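Local coordinates for protein glucanase (Klebsiella pneumoniae, PDB 5GY3) that probably hydrolyses internal beta-1,4-glucosidic bonds in cellulose, lichenin and cereal beta-glucans as a family 8 endoglucanase, at residues W54-S57 against T58-K62; K239-M242 against Q243-R247; H166-A169 against W170-Q174. All blocks are in the same frame, centred on the assembly; numbering follows the deposited sequence.

Contact 1 (W54-S57 against T58-K62); sequences WTDS and TLRDK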
ATOM      1  N   TRP A  54      13.058   3.310  14.664  1.00 12.62           N
ATOM      2  CA  TRP A  54      14.029   2.902  13.656  1.00 15.53           C
ATOM      3  C   TRP A  54      13.751   3.596  12.326  1.00 15.90           C
ATOM      4  O   TRP A  54      14.673   4.099  11.673  1.00 14.51           O
ATOM      5  CB  TRP A  54      14.035   1.383  13.475  1.00 16.93           C
ATOM      6  CG  TRP A  54      15.049   0.988  12.445  1.00 17.53           C
ATOM      7  CD1 TRP A  54      16.377   0.722  12.654  1.00 19.85           C
ATOM      8  CD2 TRP A  54      14.836   0.873  11.031  1.00 17.74           C
ATOM      9  NE1 TRP A  54      16.995   0.430  11.456  1.00 18.78           N
ATOM     10  CE2 TRP A  54      16.073   0.521  10.446  1.00 21.19           C
ATOM     11  CE3 TRP A  54      13.717   1.026  10.203  1.00 16.86           C
ATOM     12  CZ2 TRP A  54      16.219   0.316   9.070  1.00 17.39           C
ATOM     13  CZ3 TRP A  54      13.862   0.818   8.842  1.00 16.37           C
ATOM     14  CH2 TRP A  54      15.105   0.467   8.289  1.00 16.37           C
ATOM     15  N   THR A  55      12.480   3.655  11.928  1.00 14.03           N
ATOM     16  CA  THR A  55      12.114   4.291  10.666  1.00 14.40           C
ATOM     17  C   THR A  55      12.561   5.744  10.636  1.00 14.11           C
ATOM     18  O   THR A  55      13.184   6.201   9.669  1.00 13.33           O
ATOM     19  CB  THR A  55      10.603   4.205  10.473  1.00 13.53           C
ATOM     20  OG1 THR A  55      10.199   2.838  10.568  1.00 13.92           O
ATOM     21  CG2 THR A  55      10.190   4.790   9.117  1.00 11.56           C
ATOM     22  N   ASP A  56      12.236   6.491  11.689  1.00 14.85           N
ATOM     23  CA  ASP A  56      12.545   7.910  11.714  1.00 11.86           C
ATOM     24  C   ASP A  56      14.051   8.135  11.761  1.00 17.19           C
ATOM     25  O   ASP A  56      14.599   8.887  10.948  1.00 15.83           O
ATOM     26  CB  ASP A  56      11.839   8.568  12.900  1.00 14.90           C
ATOM     27  CG  ASP A  56      11.973  10.075  12.900  1.00 17.34           C
ATOM     28  OD1 ASP A  56      12.030  10.671  11.809  1.00 16.31           O
ATOM     29  OD2 ASP A  56      12.015  10.665  13.999  1.00 21.94           O
ATOM     30  N   SER A  57      14.749   7.450  12.673  1.00 15.18           N
ATOM     31  CA  SER A  57      16.178   7.707  12.807  1.00 15.94           C
ATOM     32  C   SER A  57      16.966   7.219  11.593  1.00 16.86           C
ATOM     33  O   SER A  57      17.977   7.830  11.233  1.00 20.58           O
ATOM     34  CB  SER A  57      16.718   7.070  14.090  1.00 18.18           C
ATOM     35  OG  SER A  57      16.535   5.672  14.066  1.00 24.55           O
ATOM     36  N   THR A  58      16.524   6.140  10.938  1.00 15.32           N
ATOM     37  CA  THR A  58      17.318   5.563   9.856  1.00 16.01           C
ATOM     38  C   THR A  58      16.934   6.093   8.480  1.00 18.05           C
ATOM     39  O   THR A  58      17.816   6.369   7.657  1.00 17.12           O
ATOM     40  CB  THR A  58      17.182   4.037   9.847  1.00 18.01           C
ATOM     41  OG1 THR A  58      17.391   3.534  11.172  1.00 17.68           O
ATOM     42  CG2 THR A  58      18.204   3.405   8.880  1.00 17.10           C
ATOM     43  N   LEU A  59      15.640   6.238   8.204  1.00 15.00           N
ATOM     44  CA  LEU A  59      15.186   6.466   6.837  1.00 13.99           C
ATOM     45  C   LEU A  59      14.699   7.880   6.548  1.00 17.03           C
ATOM     46  O   LEU A  59      14.408   8.178   5.384  1.00 13.99           O
ATOM     47  CB  LEU A  59      14.081   5.464   6.481  1.00 12.92           C
ATOM     48  CG  LEU A  59      14.496   3.994   6.486  1.00 15.69           C
ATOM     49  CD1 LEU A  59      13.305   3.105   6.120  1.00 18.07           C
ATOM     50  CD2 LEU A  59      15.680   3.745   5.541  1.00 17.25           C
ATOM     51  N   ARG A  60      14.605   8.763   7.539  1.00 14.85           N
ATOM     52  CA  ARG A  60      14.071  10.093   7.261  1.00 14.22           C
ATOM     53  C   ARG A  60      14.932  10.824   6.236  1.00 22.28           C
ATOM     54  O   ARG A  60      16.158  10.894   6.370  1.00 17.68           O
ATOM     55  CB  ARG A  60      13.973  10.926   8.533  1.00 15.97           C
ATOM     56  CG  ARG A  60      13.367  12.300   8.282  1.00 17.26           C
ATOM     57  CD  ARG A  60      11.857  12.210   8.151  1.00 14.90           C
ATOM     58  NE  ARG A  60      11.259  12.009   9.472  1.00 14.20           N
ATOM     59  CZ  ARG A  60      10.031  12.388   9.815  1.00 15.45           C
ATOM     60  NH1 ARG A  60       9.241  12.998   8.937  1.00 12.38           N
ATOM     61  NH2 ARG A  60       9.597  12.158  11.048  1.00 14.41           N
ATOM     62  N   ASP A  61      14.281  11.359   5.202  1.00 16.87           N
ATOM     63  CA  ASP A  61      14.914  12.256   4.242  1.00 15.09           C
ATOM     64  C   ASP A  61      14.710  13.684   4.736  1.00 16.72           C
ATOM     65  O   ASP A  61      13.609  14.230   4.638  1.00 17.19           O
ATOM     66  CB  ASP A  61      14.319  12.061   2.847  1.00 18.68           C
ATOM     67  CG  ASP A  61      15.004  12.911   1.779  1.00 18.74           C
ATOM     68  OD1 ASP A  61      15.670  13.906   2.125  1.00 17.82           O
ATOM     69  OD2 ASP A  61      14.863  12.578   0.577  1.00 20.12           O
ATOM     70  N   LYS A  62      15.774  14.295   5.264  1.00 16.92           N
ATOM     71  CA  LYS A  62      15.631  15.601   5.899  1.00 16.81           C
ATOM     72  C   LYS A  62      15.376  16.720   4.899  1.00 19.93           C
ATOM     73  O   LYS A  62      14.940  17.805   5.302  1.00 19.32           O
ATOM     74  CB  LYS A  62      16.878  15.921   6.721  1.00 25.78           C
ATOM     75  CG  LYS A  62      17.096  15.004   7.920  1.00 25.74           C
ATOM     76  CD  LYS A  62      16.382  15.521   9.146  1.00 29.77           C
ATOM     77  CE  LYS A  62      16.687  14.646  10.361  1.00 33.79           C
ATOM     78  NZ  LYS A  62      18.156  14.439  10.548  1.00 32.51           N
TER
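Thr58 lies against the indole of Trp54 one turn further along helix 45-59, close to the C-terminal end of this helix of the (alpha/alpha)6 barrel. Its OG1 sits over one face of the ring, 3.1 Å from Trp54 NE1, but that approach has the wrong angle for a hydrogen bond. The hydroxyl instead donates to the backbone of the same residue, with Thr58 OG1 2.8 Å from Trp54 O. Thr58 N donates to the same oxygen from the opposite face of the carbonyl plane, so one carbonyl is gripped twice by one residue. A beta-branched threonine suits the place: while OG1 is used on the carbonyl, CB makes a CH-pi contact 4.0 Å from the centroid of the five-membered ring, and CG2 rests near Trp54 CZ2. The indole reaches this position because its CG stands anti to the backbone N (chi1 -179°), which carries the ring along the helix toward the later turn. Its far rim meets Leu59, with Trp54 CZ3 3.6 Å from Leu59 CD1.

On another flank, Asp56 and Arg60 form a salt bridge. Arg60 bends at chi2 and chi3 and offers NE and NH2 side-on to a single oxygen: NE lies 2.8 Å from Asp56 OD1, nearly along its C-O axis, while NH2 comes from above the carboxylate plane. The two flat groups are turned 74° apart.

Further out, Tyr71 meets the Trp54 ring edge-to-face and also touches Thr58 and Leu59, while Arg60 NH1 donates to Gly65 O. Arg60 is the first residue to leave helical geometry, and its own N makes just a weak bond to Asp56 O. The ion pair therefore bridges the last turn where the backbone ladder weakens, and would be expected to stabilise the negative charge of Asp56.

Contact 2 (K239-M242 against Q243-R247); sequences KAWM and QSYPR
Tyr245 turns one edge of its ring onto the face of the Trp241 indole just beyond the end of helix 236-243. The pair is an offset edge-to-face stack, with planes at 69° and Tyr245 CE2 3.5 Å from Trp241 NE1. This is the closely fitted part of the contact. Trp241 is buried, its CG anti to the backbone N (chi1 -176°), an orientation that carries the indole toward the outgoing chain. Loop residues Pro251 and Val261 also touch Tyr245, and Ser189 touches Trp241. Met242 and Gln243 touch helix 268-278, joining this helix end to a neighbour in the (alpha/alpha)6 barrel.

The polar atoms of the two aromatics share a water molecule. It accepts from Trp241 NE1 at 3.0 Å and lies 2.7 Å from Tyr245 OH. Large rings with one polar atom each suit this place, since they pack together and still meet water at their rims.

The backbone unwinds beside them. Gln243 N keeps a regular bond to Lys239 O, but Ser244 N has a weak one to Ala240 O and a better one to Trp241 O, and Tyr245 N bonds to Met242 O, three residues back. A small serine fits here: Ser244 OG, set between backbone N and carbonyl carbon (chi1 75°), donates to Trp241 O at 2.7 Å, giving that oxygen two donors from one residue.

The exposed flank is looser at its ends. Gln243 CB and CG pack on Lys239 O, each at 3.1 Å, but the amide only approaches the lysine, with Gln243 NE2 4.1 Å from Lys239 CB. Long polar side chains are at home on such a surface. The chemistry thus divides: rings and a bridging water join helix end to loop, whereas the Lys239 and Gln243 side chains barely meet.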
ATOM      1  N   LYS A 239     -14.332  -7.964  -8.429  1.00  9.26           N
ATOM      2  CA  LYS A 239     -15.272  -9.027  -8.104  1.00 10.94           C
ATOM      3  C   LYS A 239     -15.575  -9.879  -9.328  1.00 10.08           C
ATOM      4  O   LYS A 239     -15.598 -11.113  -9.240  1.00 12.41           O
ATOM      5  CB  LYS A 239     -16.553  -8.418  -7.534  1.00  9.81           C
ATOM      6  CG  LYS A 239     -16.365  -7.736  -6.172  1.00  9.16           C
ATOM      7  CD  LYS A 239     -17.665  -7.070  -5.707  1.00 15.88           C
ATOM      8  CE  LYS A 239     -17.591  -6.719  -4.228  1.00 17.17           C
ATOM      9  NZ  LYS A 239     -18.752  -5.897  -3.784  1.00 31.00           N
ATOM     10  N   ALA A 240     -15.783  -9.238 -10.484  1.00  8.65           N
ATOM     11  CA  ALA A 240     -16.114  -9.982 -11.701  1.00 10.60           C
ATOM     12  C   ALA A 240     -14.986 -10.920 -12.105  1.00 13.44           C
ATOM     13  O   ALA A 240     -15.231 -12.076 -12.473  1.00 11.97           O
ATOM     14  CB  ALA A 240     -16.433  -9.022 -12.849  1.00 11.38           C
ATOM     15  N   TRP A 241     -13.741 -10.447 -12.036  1.00  9.04           N
ATOM     16  CA  TRP A 241     -12.623 -11.289 -12.436  1.00 10.17           C
ATOM     17  C   TRP A 241     -12.440 -12.447 -11.464  1.00 11.64           C
ATOM     18  O   TRP A 241     -12.294 -13.602 -11.882  1.00 13.30           O
ATOM     19  CB  TRP A 241     -11.345 -10.451 -12.536  1.00 10.16           C
ATOM     20  CG  TRP A 241     -10.188 -11.264 -13.046  1.00  9.74           C
ATOM     21  CD1 TRP A 241     -10.011 -11.719 -14.321  1.00 12.75           C
ATOM     22  CD2 TRP A 241      -9.049 -11.715 -12.295  1.00  9.83           C
ATOM     23  NE1 TRP A 241      -8.832 -12.429 -14.411  1.00 13.89           N
ATOM     24  CE2 TRP A 241      -8.226 -12.444 -13.182  1.00 13.69           C
ATOM     25  CE3 TRP A 241      -8.656 -11.584 -10.957  1.00 13.91           C
ATOM     26  CZ2 TRP A 241      -7.018 -13.029 -12.779  1.00 13.32           C
ATOM     27  CZ3 TRP A 241      -7.450 -12.171 -10.554  1.00 15.21           C
ATOM     28  CH2 TRP A 241      -6.658 -12.890 -11.464  1.00 12.49           C
ATOM     29  N   MET A 242     -12.467 -12.164 -10.159  1.00  8.64           N
ATOM     30  CA  MET A 242     -12.296 -13.231  -9.179  1.00 12.08           C
ATOM     31  C   MET A 242     -13.462 -14.218  -9.216  1.00 14.27           C
ATOM     32  O   MET A 242     -13.260 -15.429  -9.061  1.00 13.66           O
ATOM     33  CB  MET A 242     -12.132 -12.628  -7.789  1.00 13.98           C
ATOM     34  CG  MET A 242     -10.861 -11.790  -7.674  1.00 11.51           C
ATOM     35  SD  MET A 242     -10.772 -10.954  -6.083  1.00 18.12           S
ATOM     36  CE  MET A 242      -9.317  -9.933  -6.342  1.00 14.09           C
ATOM     37  N   GLN A 243     -14.683 -13.727  -9.433  1.00 13.58           N
ATOM     38  CA  GLN A 243     -15.837 -14.622  -9.523  1.00 16.57           C
ATOM     39  C   GLN A 243     -15.753 -15.567 -10.719  1.00 17.27           C
ATOM     40  O   GLN A 243     -16.472 -16.573 -10.748  1.00 18.33           O
ATOM     41  CB  GLN A 243     -17.135 -13.802  -9.583  1.00 15.81           C
ATOM     42  CG  GLN A 243     -17.585 -13.278  -8.217  1.00 15.30           C
ATOM     43  CD  GLN A 243     -18.640 -12.173  -8.314  1.00 22.24           C
ATOM     44  OE1 GLN A 243     -19.042 -11.771  -9.405  1.00 22.98           O
ATOM     45  NE2 GLN A 243     -19.072 -11.668  -7.165  1.00 26.52           N
ATOM     46  N   SER A 244     -14.898 -15.282 -11.704  1.00 13.12           N
ATOM     47  CA  SER A 244     -14.801 -16.155 -12.868  1.00 17.82           C
ATOM     48  C   SER A 244     -13.859 -17.340 -12.653  1.00 17.31           C
ATOM     49  O   SER A 244     -13.673 -18.129 -13.583  1.00 18.37           O
ATOM     50  CB  SER A 244     -14.362 -15.357 -14.102  1.00 19.64           C
ATOM     51  OG  SER A 244     -12.982 -15.033 -14.057  1.00 16.72           O
ATOM     52  N   TYR A 245     -13.270 -17.485 -11.469  1.00 13.59           N
ATOM     53  CA  TYR A 245     -12.362 -18.579 -11.158  1.00 14.04           C
ATOM     54  C   TYR A 245     -12.807 -19.308  -9.902  1.00 13.24           C
ATOM     55  O   TYR A 245     -13.446 -18.713  -9.031  1.00 15.53           O
ATOM     56  CB  TYR A 245     -10.920 -18.073 -10.951  1.00 13.46           C
ATOM     57  CG  TYR A 245     -10.269 -17.595 -12.219  1.00 12.66           C
ATOM     58  CD1 TYR A 245      -9.749 -18.504 -13.127  1.00 13.45           C
ATOM     59  CD2 TYR A 245     -10.183 -16.234 -12.521  1.00 15.53           C
ATOM     60  CE1 TYR A 245      -9.165 -18.087 -14.292  1.00 17.67           C
ATOM     61  CE2 TYR A 245      -9.593 -15.807 -13.695  1.00 14.52           C
ATOM     62  CZ  TYR A 245      -9.083 -16.742 -14.576  1.00 17.68           C
ATOM     63  OH  TYR A 245      -8.492 -16.351 -15.755  1.00 25.48           O
ATOM     64  N   PRO A 246     -12.470 -20.595  -9.773  1.00 14.04           N
ATOM     65  CA  PRO A 246     -12.642 -21.271  -8.481  1.00 16.03           C
ATOM     66  C   PRO A 246     -11.779 -20.597  -7.424  1.00 15.00           C
ATOM     67  O   PRO A 246     -10.668 -20.147  -7.704  1.00 13.85           O
ATOM     68  CB  PRO A 246     -12.177 -22.707  -8.756  1.00 15.92           C
ATOM     69  CG  PRO A 246     -12.252 -22.870 -10.237  1.00 16.25           C
ATOM     70  CD  PRO A 246     -11.996 -21.505 -10.828  1.00 15.32           C
ATOM     71  N   ARG A 247     -12.313 -20.516  -6.203  1.00 15.30           N
ATOM     72  CA  ARG A 247     -11.609 -19.848  -5.113  1.00 13.66           C
ATOM     73  C   ARG A 247     -10.156 -20.298  -5.002  1.00 15.88           C
ATOM     74  O   ARG A 247      -9.254 -19.468  -4.835  1.00 15.78           O
ATOM     75  CB  ARG A 247     -12.328 -20.098  -3.788  1.00 16.25           C
ATOM     76  CG  ARG A 247     -11.514 -19.647  -2.586  1.00 13.89           C
ATOM     77  CD  ARG A 247     -12.317 -19.702  -1.308  1.00 16.11           C
ATOM     78  NE  ARG A 247     -11.562 -19.140  -0.194  1.00 18.05           N
ATOM     79  CZ  ARG A 247     -10.757 -19.847   0.588  1.00 19.90           C
ATOM     80  NH1 ARG A 247     -10.607 -21.151   0.381  1.00 18.51           N
ATOM     81  NH2 ARG A 247     -10.103 -19.253   1.578  1.00 17.94           N
TER
HETATM   82  O   HOH W   1      -8.872 -13.992 -16.966  1.00 21.65           O

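Contact 3 (H166-A169 against W170-Q174); sequences HLTA and WRTLQ
Leu167 and Arg171 pack against each other one turn apart at the start of helix 167-183, in the (alpha/alpha)6-barrel fold of family 8 glycosidases, with His166 as the helix N-cap. Arg171 can be followed outward. Its CB lies 3.2 Å from Leu167 O, the carbonyl that also accepts the hydrogen bond from Arg171 N, and its CG stays near that same oxygen. CD then passes alongside the isobutyl group, 3.7 Å from Leu167 CD2. NE meets CD2 and CG, and CZ lies near both methyls. At the tip Arg171 NH2 is 3.9 Å from Leu167 CD1, while NH1 approaches CD2. Leu167 CD2 lies over one face of the guanidinium, 3.6 Å above its plane and toward the rim. Extension of the arginine from CG to NE lays the chain beside the leucine, whose own CG is anti to the backbone N (chi1 178°). Both residues are exposed and touch a crystal neighbour, which may influence their arrangement. The pairing suits them: a long chain with a flat cationic end can lie alongside apolar methyls while its N-H groups remain at the guanidinium rim.

The inward side is built differently. Trp170 is buried against helices 106-123 and 155-164 and Met133 of strand 130-133; Phe161 meets its ring edge-to-face and Leu120 also touches it. A broad indole can touch all three elements at once, and the small Ala169 beside it also reaches Leu120. Farther along, the buried Leu173 touches Met133 and Trp158.

The backbone bonds of this first turn are regular. Trp170 N donates to His166 O at an N-H...O angle of 170°, and beside that bond the imidazole-bearing carbon of His166 meets the indole, with His166 CB 3.8 Å from Trp170 CD1.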
ATOM      1  N   HIS A 166      -5.780  19.607   6.146  1.00  6.87           N
ATOM      2  CA  HIS A 166      -5.824  19.866   4.706  1.00  7.11           C
ATOM      3  C   HIS A 166      -7.000  19.128   4.068  1.00  7.92           C
ATOM      4  O   HIS A 166      -6.852  18.438   3.057  1.00  6.99           O
ATOM      5  CB  HIS A 166      -4.513  19.466   4.017  1.00  6.93           C
ATOM      6  CG  HIS A 166      -3.306  20.222   4.482  1.00  9.04           C
ATOM      7  ND1 HIS A 166      -2.749  20.044   5.729  1.00  9.99           N
ATOM      8  CD2 HIS A 166      -2.529  21.137   3.851  1.00  9.71           C
ATOM      9  CE1 HIS A 166      -1.688  20.821   5.855  1.00  9.15           C
ATOM     10  NE2 HIS A 166      -1.535  21.502   4.731  1.00  9.96           N
ATOM     11  N   LEU A 167      -8.178  19.263   4.687  1.00  6.58           N
ATOM     12  CA  LEU A 167      -9.328  18.466   4.262  1.00  7.33           C
ATOM     13  C   LEU A 167      -9.597  18.599   2.766  1.00  7.21           C
ATOM     14  O   LEU A 167      -9.794  17.597   2.063  1.00  8.13           O
ATOM     15  CB  LEU A 167     -10.563  18.876   5.072  1.00  8.75           C
ATOM     16  CG  LEU A 167     -11.887  18.189   4.728  1.00 11.06           C
ATOM     17  CD1 LEU A 167     -12.733  18.084   5.981  1.00 10.02           C
ATOM     18  CD2 LEU A 167     -12.654  18.947   3.654  1.00  9.12           C
ATOM     19  N   THR A 168      -9.652  19.835   2.263  1.00  5.12           N
ATOM     20  CA  THR A 168     -10.013  20.024   0.861  1.00  6.53           C
ATOM     21  C   THR A 168      -9.010  19.354  -0.076  1.00  7.79           C
ATOM     22  O   THR A 168      -9.406  18.687  -1.045  1.00  6.62           O
ATOM     23  CB  THR A 168     -10.126  21.513   0.545  1.00  7.77           C
ATOM     24  OG1 THR A 168     -11.006  22.123   1.502  1.00  7.84           O
ATOM     25  CG2 THR A 168     -10.684  21.705  -0.864  1.00  7.31           C
ATOM     26  N   ALA A 169      -7.708  19.515   0.191  1.00  5.50           N
ATOM     27  CA  ALA A 169      -6.710  18.941  -0.716  1.00  6.93           C
ATOM     28  C   ALA A 169      -6.753  17.413  -0.702  1.00  5.68           C
ATOM     29  O   ALA A 169      -6.617  16.765  -1.754  1.00  7.16           O
ATOM     30  CB  ALA A 169      -5.307  19.438  -0.345  1.00  6.81           C
ATOM     31  N   TRP A 170      -6.915  16.813   0.480  1.00  7.21           N
ATOM     32  CA  TRP A 170      -6.954  15.351   0.544  1.00  7.93           C
ATOM     33  C   TRP A 170      -8.245  14.816  -0.057  1.00 10.00           C
ATOM     34  O   TRP A 170      -8.246  13.762  -0.709  1.00 10.37           O
ATOM     35  CB  TRP A 170      -6.791  14.867   1.990  1.00  5.10           C
ATOM     36  CG  TRP A 170      -5.366  14.921   2.456  1.00  7.43           C
ATOM     37  CD1 TRP A 170      -4.835  15.767   3.407  1.00  6.75           C
ATOM     38  CD2 TRP A 170      -4.275  14.138   1.964  1.00  7.57           C
ATOM     39  NE1 TRP A 170      -3.476  15.539   3.535  1.00  6.67           N
ATOM     40  CE2 TRP A 170      -3.112  14.543   2.667  1.00  6.75           C
ATOM     41  CE3 TRP A 170      -4.166  13.125   1.001  1.00  8.67           C
ATOM     42  CZ2 TRP A 170      -1.859  13.970   2.433  1.00  7.03           C
ATOM     43  CZ3 TRP A 170      -2.911  12.547   0.781  1.00  6.92           C
ATOM     44  CH2 TRP A 170      -1.779  12.984   1.482  1.00  6.42           C
ATOM     45  N   ARG A 171      -9.352  15.531   0.145  1.00  7.55           N
ATOM     46  CA  ARG A 171     -10.610  15.111  -0.458  1.00  7.74           C
ATOM     47  C   ARG A 171     -10.544  15.192  -1.979  1.00 11.28           C
ATOM     48  O   ARG A 171     -11.036  14.297  -2.680  1.00  9.36           O
ATOM     49  CB  ARG A 171     -11.762  15.961   0.078  1.00 11.90           C
ATOM     50  CG  ARG A 171     -12.239  15.532   1.442  1.00 16.22           C
ATOM     51  CD  ARG A 171     -13.672  15.985   1.665  1.00 21.26           C
ATOM     52  NE  ARG A 171     -14.146  15.640   2.996  1.00 21.35           N
ATOM     53  CZ  ARG A 171     -15.283  16.091   3.513  1.00 25.00           C
ATOM     54  NH1 ARG A 171     -16.062  16.905   2.807  1.00 22.41           N
ATOM     55  NH2 ARG A 171     -15.636  15.739   4.738  1.00 31.53           N
ATOM     56  N   THR A 172      -9.932  16.254  -2.508  1.00  8.92           N
ATOM     57  CA  THR A 172      -9.760  16.355  -3.954  1.00  8.60           C
ATOM     58  C   THR A 172      -8.882  15.230  -4.483  1.00  7.27           C
ATOM     59  O   THR A 172      -9.173  14.646  -5.534  1.00  6.55           O
ATOM     60  CB  THR A 172      -9.173  17.718  -4.310  1.00  9.12           C
ATOM     61  OG1 THR A 172     -10.167  18.730  -4.090  1.00  9.88           O
ATOM     62  CG2 THR A 172      -8.709  17.754  -5.779  1.00  8.99           C
ATOM     63  N   LEU A 173      -7.793  14.921  -3.775  1.00  6.32           N
ATOM     64  CA  LEU A 173      -6.928  13.824  -4.209  1.00  8.49           C
ATOM     65  C   LEU A 173      -7.698  12.512  -4.230  1.00  7.99           C
ATOM     66  O   LEU A 173      -7.574  11.715  -5.173  1.00  8.08           O
ATOM     67  CB  LEU A 173      -5.698  13.717  -3.294  1.00  7.54           C
ATOM     68  CG  LEU A 173      -4.560  12.838  -3.838  1.00  6.41           C
ATOM     69  CD1 LEU A 173      -3.826  13.538  -5.004  1.00  6.94           C
ATOM     70  CD2 LEU A 173      -3.585  12.413  -2.743  1.00  6.84           C
ATOM     71  N   GLN A 174      -8.521  12.281  -3.211  1.00  7.40           N
ATOM     72  CA  GLN A 174      -9.331  11.065  -3.199  1.00 10.00           C
ATOM     73  C   GLN A 174     -10.327  11.049  -4.352  1.00  9.53           C
ATOM     74  O   GLN A 174     -10.475  10.027  -5.033  1.00  9.02           O
ATOM     75  CB  GLN A 174     -10.046  10.922  -1.861  1.00 11.61           C
ATOM     76  CG  GLN A 174     -11.077   9.823  -1.887  1.00 18.53           C
ATOM     77  CD  GLN A 174     -11.198   9.110  -0.574  1.00 29.31           C
ATOM     78  OE1 GLN A 174     -11.432   7.895  -0.537  1.00 30.62           O
ATOM     79  NE2 GLN A 174     -11.051   9.856   0.523  1.00 22.68           N
TER

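How the contacts relate
All three contacts are local ones along helices, at different points: contact 1 at the end of helix 45-59, contact 2 at the end of helix 236-243 and contact 3 at the start of helix 167-183. Each includes a buried tryptophan. They do not touch; contacts 1 and 3 come nearest, about 13 Å between closest atoms, whereas contacts 1 and 2 lie on opposite sides of the chain's centre, about 41 Å between centres. The side chain of Asp87, the predicted nucleophile, is about 12 Å from the side chain of Leu59 and about 11 Å from that of Trp170, so contacts 1 and 3 lie beyond its immediate surroundings. Contact 2 is remote from it.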